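Side-chain contacts in putative Fe-S biosynthesis protein (Lactobacillus acidophilus, PDB 2QGO), which probably takes part in the assembly of iron-sulphur clusters, though its exact role is not established: residues Asp14-Lys17 against Ile21-Lys24; Pro63-Asn68 against Lys73-Asp78; Leu97-Ser100 against Leu105-Gly108. All blocks are in the same frame, centred on the assembly; numbering follows the deposited sequence.

Contact 1 of 3, residues Asp14-Lys17 against Ile21-Lys24; sequences DYLK and ILDK
Leu22 turns its CG anti to the backbone N (chi1 -177°), which carries its two methyl groups back to the helix, while Leu16 holds its CG anti to the carbonyl carbon (chi1 -63°), which sets CD1 toward Leu22. The two leucines meet where helix 10-18 gives way to a type I beta turn, Ile21 to Lys24, that leads into strand 25-30, and they illustrate how a helix end and the turn after it can share one apolar seam. Their side chains cross at about a right angle, with CD1 of Leu16 3.9 Å from CD1 of Leu22; the CB atoms of the same two residues approach to 4.0 Å. The other branch of Leu22, CD2, lies alongside the aliphatic part of Lys17, touching CG of Lys17 at 3.6 Å and its CE at 3.7 Å. The extended chain of Lys17 runs past this methyl before reaching its charged end. The second methyl of Leu16, CD2, meets CD1 of Ile21 at 3.8 Å, and both residues are buried. Ile21 also packs on Trp54 and Ile112, which ties the turn to strands 50-55 and 104-114, and the neighbouring Tyr15 stacks on Tyr92. Within the turn, Lys24 N donates to Ile21 O. The backbone join between helix and turn is a single, almost linear hydrogen bond: Ile21 N reaches Leu16 O at 3.0 Å with an angle of 176° at the hydrogen.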
loop_
_atom_site.group_PDB
_atom_site.type_symbol
_atom_site.label_atom_id
_atom_site.label_comp_id
_atom_site.label_asym_id
_atom_site.label_seq_id
_atom_site.Cartn_x
_atom_site.Cartn_y
_atom_site.Cartn_z
ATOM N N ASP A 14 -2.604 14.344 0.103
ATOM C CA ASP A 14 -3.740 14.983 -0.554
ATOM C C ASP A 14 -4.440 13.994 -1.467
ATOM O O ASP A 14 -5.665 13.877 -1.451
ATOM C CB ASP A 14 -3.293 16.183 -1.383
ATOM C CG ASP A 14 -3.023 17.399 -0.537
ATOM O OD1 ASP A 14 -3.411 17.404 0.658
ATOM O OD2 ASP A 14 -2.427 18.360 -1.072
ATOM N N TYR A 15 -3.651 13.278 -2.259
ATOM C CA TYR A 15 -4.204 12.299 -3.182
ATOM C C TYR A 15 -4.999 11.215 -2.438
ATOM O O TYR A 15 -6.153 10.942 -2.769
ATOM C CB TYR A 15 -3.076 11.671 -4.009
ATOM C CG TYR A 15 -3.546 10.579 -4.944
ATOM C CD1 TYR A 15 -4.293 10.875 -6.081
ATOM C CD2 TYR A 15 -3.275 9.241 -4.664
ATOM C CE1 TYR A 15 -4.767 9.853 -6.923
ATOM C CE2 TYR A 15 -3.742 8.216 -5.489
ATOM C CZ TYR A 15 -4.489 8.528 -6.618
ATOM O OH TYR A 15 -4.963 7.506 -7.411
ATOM N N LEU A 16 -4.381 10.599 -1.437
ATOM C CA LEU A 16 -5.067 9.559 -0.673
ATOM C C LEU A 16 -6.393 10.095 -0.142
ATOM O O LEU A 16 -7.382 9.363 -0.066
ATOM C CB LEU A 16 -4.178 9.069 0.474
ATOM C CG LEU A 16 -2.873 8.408 -0.005
ATOM C CD1 LEU A 16 -1.988 8.046 1.179
ATOM C CD2 LEU A 16 -3.199 7.172 -0.817
ATOM N N LYS A 17 -6.398 11.380 0.216
ATOM C CA LYS A 17 -7.595 12.053 0.710
ATOM C C LYS A 17 -8.648 12.200 -0.394
ATOM O O LYS A 17 -9.830 11.938 -0.163
ATOM C CB LYS A 17 -7.241 13.439 1.248
ATOM C CG LYS A 17 -6.840 13.476 2.711
ATOM C CD LYS A 17 -6.349 14.881 3.104
ATOM C CE LYS A 17 -5.958 14.935 4.567
ATOM N NZ LYS A 17 -5.202 16.183 4.943
ATOM N N ILE A 21 -9.308 7.384 1.155
ATOM C CA ILE A 21 -8.786 6.173 1.774
ATOM C C ILE A 21 -7.672 6.390 2.802
ATOM O O ILE A 21 -7.127 5.427 3.326
ATOM C CB ILE A 21 -8.251 5.206 0.702
ATOM C CG1 ILE A 21 -7.132 5.891 -0.084
ATOM C CG2 ILE A 21 -9.389 4.753 -0.213
ATOM C CD1 ILE A 21 -6.213 4.928 -0.796
ATOM N N LEU A 22 -7.337 7.648 3.086
ATOM C CA LEU A 22 -6.266 7.957 4.032
ATOM C C LEU A 22 -6.566 7.489 5.458
ATOM O O LEU A 22 -5.661 7.214 6.244
ATOM C CB LEU A 22 -5.992 9.464 4.032
ATOM C CG LEU A 22 -4.838 9.965 4.913
ATOM C CD1 LEU A 22 -3.519 9.343 4.471
ATOM C CD2 LEU A 22 -4.769 11.475 4.830
ATOM N N ASP A 23 -7.849 7.396 5.770
ATOM C CA ASP A 23 -8.328 6.990 7.085
ATOM C C ASP A 23 -8.590 5.488 7.165
ATOM O O ASP A 23 -9.017 4.981 8.197
ATOM C CB ASP A 23 -9.636 7.728 7.376
ATOM C CG ASP A 23 -10.756 7.326 6.413
ATOM O OD1 ASP A 23 -10.587 7.480 5.168
ATOM O OD2 ASP A 23 -11.804 6.836 6.901
ATOM N N LYS A 24 -8.342 4.782 6.070
ATOM C CA LYS A 24 -8.593 3.354 6.010
ATOM C C LYS A 24 -7.423 2.486 6.455
ATOM O O LYS A 24 -6.327 2.974 6.733
ATOM C CB LYS A 24 -8.949 2.963 4.577
ATOM C CG LYS A 24 -10.143 3.692 3.984
ATOM C CD LYS A 24 -11.443 3.224 4.596
ATOM C CE LYS A 24 -12.627 3.791 3.845
ATOM N NZ LYS A 24 -13.895 3.376 4.501
#

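Contact 2 of 3, residues Pro63-Asn68 against Lys73-Asp78; sequences PVKIAN and KIYTSD
Lys65 and Tyr75 lie side by side and point the same way from a non-hydrogen-bonded pair of the antiparallel beta hairpin formed by strands 64-65 and 73-76. The hairpin shows how cross-strand partners sort onto two faces. On the Lys65 face, the extended lysine chain follows the tyrosine, with CG of Lys65 3.4 Å from CE1 of Tyr75 and, farther out, CE of Lys65 3.5 Å from OH of Tyr75. The ring has CG anti to the carbonyl carbon (chi1 -62°), which brings its CD1 side to Pro63, whose O sits at the ring edge, near its plane. With the ring of Tyr75 cut back to an alanine, the aliphatic chain of Lys65 would probably lose the surface it lies along and be free to turn. On the opposite face, Val64 and Thr76 also stand side by side, CB of Val64 3.9 Å from CG2 of Thr76, while Thr76 OG1 is hydrogen-bonded to Leu28 O. Ile66 crosses Ile74 obliquely, its CB 3.8 Å from CG2 of Ile74, and the pair packs on Leu28 of strand 25-30 and on residues of strand 6-8. Ser77 caps the helix that follows, and Asp78 has its salt-bridge partner in Lys81. Val64 O receives Thr76 N in the carbonyl plane and also meets the CA of Tyr75; the return bond, Val64 N to Thr76 O, is weak. Farther along, Ile66 N donates to Ile74 O with an N-H...O angle of 171°, and a water reaches Ile66 O at 2.9 Å and Ile74 O at 3.0 Å.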
loop_
_atom_site.group_PDB
_atom_site.type_symbol
_atom_site.label_atom_id
_atom_site.label_comp_id
_atom_site.label_asym_id
_atom_site.label_seq_id
_atom_site.Cartn_x
_atom_site.Cartn_y
_atom_site.Cartn_z
ATOM N N PRO A 63 -0.340 -8.505 9.467
ATOM C CA PRO A 63 -0.226 -7.953 10.816
ATOM C C PRO A 63 0.903 -6.986 11.128
ATOM O O PRO A 63 0.849 -6.289 12.144
ATOM C CB PRO A 63 -0.097 -9.208 11.657
ATOM C CG PRO A 63 0.882 -9.992 10.829
ATOM C CD PRO A 63 0.366 -9.801 9.392
ATOM N N VAL A 64 1.924 -6.953 10.280
ATOM C CA VAL A 64 3.073 -6.092 10.520
ATOM C C VAL A 64 2.818 -4.615 10.248
ATOM O O VAL A 64 2.491 -4.216 9.130
ATOM C CB VAL A 64 4.270 -6.549 9.685
ATOM C CG1 VAL A 64 5.516 -5.750 10.087
ATOM C CG2 VAL A 64 4.485 -8.039 9.878
ATOM N N LYS A 65 2.992 -3.803 11.282
ATOM C CA LYS A 65 2.768 -2.377 11.161
ATOM C C LYS A 65 3.972 -1.649 10.599
ATOM O O LYS A 65 5.114 -1.944 10.945
ATOM C CB LYS A 65 2.413 -1.780 12.522
ATOM C CG LYS A 65 1.080 -2.260 13.070
ATOM C CD LYS A 65 0.788 -1.637 14.427
ATOM C CE LYS A 65 -0.595 -2.029 14.922
ATOM N NZ LYS A 65 -0.852 -1.514 16.304
ATOM N N ILE A 66 3.702 -0.707 9.707
ATOM C CA ILE A 66 4.743 0.103 9.124
ATOM C C ILE A 66 4.619 1.412 9.877
ATOM O O ILE A 66 3.612 2.111 9.763
ATOM C CB ILE A 66 4.516 0.332 7.615
ATOM C CG1 ILE A 66 4.529 -1.010 6.883
ATOM C CG2 ILE A 66 5.619 1.216 7.052
ATOM C CD1 ILE A 66 4.256 -0.915 5.384
ATOM N N ALA A 67 5.636 1.719 10.673
ATOM C CA ALA A 67 5.642 2.932 11.468
ATOM C C ALA A 67 5.643 4.194 10.613
ATOM O O ALA A 67 6.246 4.239 9.545
ATOM C CB ALA A 67 6.845 2.930 12.394
ATOM N N ASN A 68 4.936 5.208 11.099
ATOM C CA ASN A 68 4.847 6.507 10.450
ATOM C C ASN A 68 4.384 7.489 11.513
ATOM O O ASN A 68 3.836 7.093 12.536
ATOM C CB ASN A 68 3.854 6.506 9.276
ATOM C CG ASN A 68 2.439 6.135 9.693
ATOM O OD1 ASN A 68 2.126 4.956 9.862
ATOM N ND2 ASN A 68 1.579 7.139 9.870
ATOM N N LYS A 73 -2.863 4.004 9.292
ATOM C CA LYS A 73 -2.911 2.606 9.697
ATOM C C LYS A 73 -2.484 1.771 8.492
ATOM O O LYS A 73 -3.323 1.290 7.733
ATOM C CB LYS A 73 -4.327 2.240 10.135
ATOM C CG LYS A 73 -4.815 3.081 11.304
ATOM C CD LYS A 73 -6.270 2.808 11.625
ATOM C CE LYS A 73 -6.695 3.569 12.859
ATOM N NZ LYS A 73 -8.138 3.343 13.167
ATOM N N ILE A 74 -1.172 1.633 8.317
ATOM C CA ILE A 74 -0.615 0.887 7.193
ATOM C C ILE A 74 0.107 -0.373 7.643
ATOM O O ILE A 74 0.902 -0.348 8.576
ATOM C CB ILE A 74 0.335 1.792 6.344
ATOM C CG1 ILE A 74 0.971 0.978 5.211
ATOM C CG2 ILE A 74 1.398 2.437 7.237
ATOM C CD1 ILE A 74 1.664 1.830 4.161
ATOM N N TYR A 75 -0.175 -1.475 6.956
ATOM C CA TYR A 75 0.392 -2.782 7.283
ATOM C C TYR A 75 1.049 -3.489 6.102
ATOM O O TYR A 75 0.980 -3.032 4.964
ATOM C CB TYR A 75 -0.713 -3.700 7.802
ATOM C CG TYR A 75 -1.377 -3.233 9.073
ATOM C CD1 TYR A 75 -1.093 -3.848 10.287
ATOM C CD2 TYR A 75 -2.297 -2.183 9.065
ATOM C CE1 TYR A 75 -1.708 -3.436 11.469
ATOM C CE2 TYR A 75 -2.922 -1.753 10.253
ATOM C CZ TYR A 75 -2.618 -2.392 11.452
ATOM O OH TYR A 75 -3.212 -2.002 12.638
ATOM N N THR A 76 1.670 -4.626 6.406
ATOM C CA THR A 76 2.304 -5.476 5.408
ATOM C C THR A 76 2.474 -6.866 6.025
ATOM O O THR A 76 2.009 -7.113 7.136
ATOM C CB THR A 76 3.674 -4.923 4.967
ATOM O OG1 THR A 76 4.078 -5.573 3.757
ATOM C CG2 THR A 76 4.729 -5.161 6.038
ATOM N N SER A 77 3.115 -7.777 5.302
ATOM C CA SER A 77 3.321 -9.130 5.812
ATOM C C SER A 77 4.803 -9.454 5.926
ATOM O O SER A 77 5.657 -8.709 5.437
ATOM C CB SER A 77 2.627 -10.164 4.910
ATOM O OG SER A 77 3.197 -10.216 3.613
ATOM N N ASP A 78 5.115 -10.563 6.581
ATOM C CA ASP A 78 6.510 -10.942 6.740
ATOM C C ASP A 78 7.137 -11.192 5.378
ATOM O O ASP A 78 8.304 -10.878 5.144
ATOM C CB ASP A 78 6.619 -12.160 7.667
ATOM C CG ASP A 78 6.442 -11.777 9.137
ATOM O OD1 ASP A 78 7.112 -10.810 9.569
ATOM O OD2 ASP A 78 5.640 -12.423 9.862
HETATM O O HOH W 1 0.977 1.619 10.873
#

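Contact 3 of 3, residues Leu97-Ser100 against Leu105-Gly108; sequences LSLS and LLDG
Leu99 and Asp107 form an antiparallel hydrogen-bonded pair in the hairpin of strands 96-101 and 104-114, but the register slips by one residue before Ser100 meets Leu105, which makes a classic beta bulge with Leu106 and Asp107 both opposite Leu99. The slip is a worked case of one carbonyl serving two donors: Leu99 O accepts Leu106 N at 2.9 Å and Asp107 N at 3.1 Å, the donors tilted 18° and 17° from the carbonyl plane. Leu99 N completes the pairing by donating to Asp107 O at 2.8 Å, this time in that carbonyl's plane, and the CA of Ser98 also approaches Asp107 O. The extra residue, Leu106, directs its CB at the strand, 3.3 Å from Leu99 O. Its CG is anti to the carbonyl carbon (chi1 -77°), from where the side chain crosses that of Leu99 obliquely and sets CD1 3.8 Å from both CG and CD2 of Leu99. Leu105 comes to the same carbonyl through a methyl, CD1 standing 3.4 Å from Leu99 O. Beside it, Ser100 rests its CB 4.0 Å from Leu105 CA. The carboxylate of Asp107 reaches outside the hairpin through OD2, which accepts from Phe50 N and bonds weakly with His49 ND1, while OD1 takes the N-H of Ser109 in the same strand. Strand 88-93 flanks strand 96-101 on its far edge, pairing Asp91 with Ser98 and Val89 with Ser100, while Met90 packs against Leu97 and Leu99; strand 50-55 lies beyond strand 104-114.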
loop_
_atom_site.group_PDB
_atom_site.type_symbol
_atom_site.label_atom_id
_atom_site.label_comp_id
_atom_site.label_asym_id
_atom_site.label_seq_id
_atom_site.Cartn_x
_atom_site.Cartn_y
_atom_site.Cartn_z
ATOM N N LEU A 97 1.238 7.286 -7.970
ATOM C CA LEU A 97 1.796 7.095 -6.637
ATOM C C LEU A 97 3.151 6.449 -6.865
ATOM O O LEU A 97 3.272 5.542 -7.681
ATOM C CB LEU A 97 0.931 6.142 -5.807
ATOM C CG LEU A 97 -0.188 6.691 -4.917
ATOM C CD1 LEU A 97 -0.906 5.525 -4.250
ATOM C CD2 LEU A 97 0.395 7.632 -3.862
ATOM N N SER A 98 4.170 6.915 -6.157
ATOM C CA SER A 98 5.499 6.349 -6.305
ATOM C C SER A 98 6.073 6.029 -4.929
ATOM O O SER A 98 5.941 6.818 -3.991
ATOM C CB SER A 98 6.416 7.335 -7.020
ATOM O OG SER A 98 6.638 8.478 -6.209
ATOM N N LEU A 99 6.704 4.867 -4.818
ATOM C CA LEU A 99 7.305 4.422 -3.571
ATOM C C LEU A 99 8.822 4.349 -3.711
ATOM O O LEU A 99 9.336 3.840 -4.705
ATOM C CB LEU A 99 6.761 3.049 -3.186
ATOM C CG LEU A 99 7.353 2.437 -1.913
ATOM C CD1 LEU A 99 6.854 3.204 -0.678
ATOM C CD2 LEU A 99 6.966 0.974 -1.834
ATOM N N SER A 100 9.531 4.853 -2.705
ATOM C CA SER A 100 10.987 4.853 -2.712
ATOM C C SER A 100 11.536 4.715 -1.299
ATOM O O SER A 100 10.794 4.779 -0.321
ATOM C CB SER A 100 11.510 6.154 -3.328
ATOM O OG SER A 100 11.103 7.282 -2.562
ATOM N N LEU A 105 14.423 4.235 -6.027
ATOM C CA LEU A 105 13.037 4.058 -6.435
ATOM C C LEU A 105 12.636 2.589 -6.432
ATOM O O LEU A 105 13.313 1.750 -7.013
ATOM C CB LEU A 105 12.804 4.649 -7.833
ATOM C CG LEU A 105 11.379 4.531 -8.401
ATOM C CD1 LEU A 105 10.408 5.354 -7.560
ATOM C CD2 LEU A 105 11.362 5.019 -9.849
ATOM N N LEU A 106 11.525 2.297 -5.766
ATOM C CA LEU A 106 10.994 0.941 -5.658
ATOM C C LEU A 106 9.933 0.690 -6.724
ATOM O O LEU A 106 9.888 -0.379 -7.330
ATOM C CB LEU A 106 10.387 0.732 -4.268
ATOM C CG LEU A 106 11.391 0.494 -3.139
ATOM C CD1 LEU A 106 10.783 0.866 -1.795
ATOM C CD2 LEU A 106 11.816 -0.972 -3.163
ATOM N N ASP A 107 9.078 1.679 -6.939
ATOM C CA ASP A 107 8.022 1.566 -7.932
ATOM C C ASP A 107 7.476 2.957 -8.221
ATOM O O ASP A 107 6.993 3.635 -7.319
ATOM C CB ASP A 107 6.912 0.654 -7.404
ATOM C CG ASP A 107 5.877 0.318 -8.459
ATOM O OD1 ASP A 107 5.930 0.910 -9.557
ATOM O OD2 ASP A 107 5.005 -0.533 -8.183
ATOM N N GLY A 108 7.565 3.381 -9.481
ATOM C CA GLY A 108 7.086 4.698 -9.865
ATOM C C GLY A 108 5.602 4.780 -10.180
ATOM O O GLY A 108 5.061 5.872 -10.389
#

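Overall arrangement
The three contacts follow one another along the chain, their centres about 16 to 17 Å apart, and all belong to the Fe-S biosynthesis family region. Contacts 2 and 3 are hairpins of the same mixed sheet, in which strands 50-55 and 25-30 lie between strands 104-114 and 73-76. The nearest atoms of these two contacts are about 7 Å apart. Contact 1 touches both: Tyr15 CE2 packs on Leu97 CG of contact 3 at 3.9 Å, and Lys24 O meets Lys73 CB of contact 2 at 4.0 Å. Helix 10-18 and its turn therefore touch both hairpins, and both Tyr15 and Ile21 pack on Ile112 of strand 104-114.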